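Local coordinates for mbGIPC protein (Monosiga brevicollis, PDB 6X1X) that probably binds short peptide motifs of partner proteins through its PDZ domain, as in other GIPC-family signalling proteins, at residues Lys7-Ile12 with Ser42-Val47. Residues are numbered along the deposited sequence; the frame is centred on the assembly and turned at random.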
loop_
_atom_site.group_PDB
_atom_site.type_symbol
_atom_site.label_atom_id
_atom_site.label_comp_id
_atom_site.label_asym_id
_atom_site.label_seq_id
_atom_site.Cartn_x
_atom_site.Cartn_y
_atom_site.Cartn_z
ATOM N N LYS A 7 3.220 5.598 7.980
ATOM C CA LYS A 7 2.005 6.339 7.663
ATOM C C LYS A 7 0.797 5.419 7.752
ATOM O O LYS A 7 0.839 4.284 7.269
ATOM C CB LYS A 7 2.043 6.874 6.228
ATOM C CG LYS A 7 3.215 7.772 5.921
ATOM C CD LYS A 7 3.163 8.254 4.491
ATOM C CE LYS A 7 3.378 7.124 3.494
ATOM N NZ LYS A 7 3.608 7.713 2.159
ATOM N N THR A 8 -0.290 5.930 8.326
ATOM C CA THR A 8 -1.551 5.204 8.400
ATOM C C THR A 8 -2.462 5.671 7.274
ATOM O O THR A 8 -2.750 6.869 7.150
ATOM C CB THR A 8 -2.232 5.427 9.747
ATOM O OG1 THR A 8 -1.427 4.856 10.783
ATOM C CG2 THR A 8 -3.606 4.763 9.755
ATOM N N VAL A 9 -2.929 4.725 6.473
ATOM C CA VAL A 9 -3.796 4.986 5.336
ATOM C C VAL A 9 -5.133 4.328 5.657
ATOM O O VAL A 9 -5.178 3.132 5.961
ATOM C CB VAL A 9 -3.181 4.403 4.053
ATOM C CG1 VAL A 9 -4.095 4.579 2.895
ATOM C CG2 VAL A 9 -1.839 5.064 3.767
ATOM N N LYS A 10 -6.219 5.100 5.635
ATOM C CA LYS A 10 -7.557 4.571 5.880
ATOM C C LYS A 10 -8.412 4.881 4.666
ATOM O O LYS A 10 -8.609 6.053 4.333
ATOM C CB LYS A 10 -8.188 5.166 7.138
ATOM C CG LYS A 10 -9.488 4.492 7.521
ATOM C CD LYS A 10 -9.792 4.653 9.005
ATOM C CE LYS A 10 -10.982 5.568 9.232
ATOM N NZ LYS A 10 -11.487 5.506 10.640
ATOM N N VAL A 11 -8.939 3.828 4.035
ATOM C CA VAL A 11 -9.424 3.862 2.659
ATOM C C VAL A 11 -10.755 3.136 2.605
ATOM O O VAL A 11 -10.933 2.106 3.259
ATOM C CB VAL A 11 -8.423 3.161 1.710
ATOM C CG1 VAL A 11 -8.936 3.145 0.296
ATOM C CG2 VAL A 11 -7.102 3.848 1.749
ATOM N N ILE A 12 -11.679 3.639 1.800
ATOM C CA ILE A 12 -12.911 2.919 1.500
ATOM C C ILE A 12 -12.738 2.212 0.164
ATOM O O ILE A 12 -12.467 2.851 -0.859
ATOM C CB ILE A 12 -14.123 3.859 1.475
ATOM C CG1 ILE A 12 -14.360 4.417 2.877
ATOM C CG2 ILE A 12 -15.339 3.113 0.982
ATOM C CD1 ILE A 12 -15.604 5.256 3.001
ATOM N N SER A 42 -4.856 6.588 -6.124
ATOM C CA SER A 42 -4.305 7.874 -6.550
ATOM C C SER A 42 -4.919 9.022 -5.759
ATOM O O SER A 42 -4.285 10.072 -5.588
ATOM C CB SER A 42 -4.483 8.104 -8.046
ATOM O OG SER A 42 -5.829 8.397 -8.368
ATOM N N ARG A 43 -6.132 8.830 -5.247
ATOM C CA ARG A 43 -6.825 9.858 -4.482
ATOM C C ARG A 43 -6.475 9.852 -3.002
ATOM O O ARG A 43 -6.909 10.758 -2.270
ATOM C CB ARG A 43 -8.342 9.748 -4.676
ATOM C CG ARG A 43 -8.784 10.224 -6.046
ATOM C CD ARG A 43 -10.293 10.217 -6.194
ATOM N NE ARG A 43 -10.835 8.882 -6.419
ATOM C CZ ARG A 43 -10.920 8.314 -7.616
ATOM N NH1 ARG A 43 -10.484 8.953 -8.685
ATOM N NH2 ARG A 43 -11.440 7.102 -7.737
ATOM N N VAL A 44 -5.689 8.890 -2.536
ATOM C CA VAL A 44 -5.289 8.858 -1.133
ATOM C C VAL A 44 -4.115 9.815 -0.938
ATOM O O VAL A 44 -3.070 9.683 -1.581
ATOM C CB VAL A 44 -4.936 7.431 -0.695
ATOM C CG1 VAL A 44 -4.316 7.442 0.692
ATOM C CG2 VAL A 44 -6.180 6.544 -0.724
ATOM N N ALA A 45 -4.290 10.785 -0.036
ATOM C CA ALA A 45 -3.349 11.898 0.059
ATOM C C ALA A 45 -1.947 11.454 0.441
ATOM O O ALA A 45 -0.969 12.068 0.002
ATOM C CB ALA A 45 -3.848 12.927 1.073
ATOM N N ASN A 46 -1.825 10.415 1.263
ATOM C CA ASN A 46 -0.562 10.086 1.916
ATOM C C ASN A 46 -0.012 8.713 1.525
ATOM O O ASN A 46 0.633 8.051 2.342
ATOM C CB ASN A 46 -0.700 10.206 3.436
ATOM C CG ASN A 46 -1.712 9.223 4.015
ATOM O OD1 ASN A 46 -2.617 8.756 3.326
ATOM N ND2 ASN A 46 -1.557 8.904 5.298
ATOM N N VAL A 47 -0.235 8.270 0.291
ATOM C CA VAL A 47 0.364 7.045 -0.226
ATOM C C VAL A 47 1.036 7.375 -1.548
ATOM O O VAL A 47 0.498 8.152 -2.343
ATOM C CB VAL A 47 -0.668 5.905 -0.390
ATOM C CG1 VAL A 47 -1.633 6.171 -1.532
ATOM C CG2 VAL A 47 0.041 4.582 -0.610
#
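Asn46 and Lys7 supply the donors of this contact, and each reaches a backbone carbonyl on the other side. The amide nitrogen ND2 of Asn46 stands 3.0 Å from O of Thr8 with an N-H...O angle of 154°, reasonably straight at the donor. That oxygen lies close to the Asn46 amide plane, whereas at the acceptor the donor sits above the carbonyl plane, 50° out of it, so the bond is not aimed at a lone pair. With chi1 at 63°, CG of Asn46 is held between its own backbone N and carbonyl carbon, which brings the amide up against the strand; its OD1 faces CG2 of Val9 at 3.8 Å. Lys7 bends at chi3, bringing NZ to 3.0 Å from O of Asn46, a weak hydrogen bond. The Lys7 ammonium is met chiefly by Asp51, with a further salt bridge to Glu88.

Beyond the polar end, Val44, the first residue of a type I turn closing at Val47, presents both methyls: CG1 is 3.6 Å from Val9 CG1, and CG2 is 3.8 Å from Val11 CG2.

The loop between strands 31-35 and 52-56 is thereby joined to 6-12, an edge strand of the antiparallel sheet in this PDZ domain. Backbone hydrogen bonds of Lys7, Val9 and Val11 with Cys86, Met84 and Phe82 pair this strand with 81-87, while Val47 packs on Ile32 of strand 31-35.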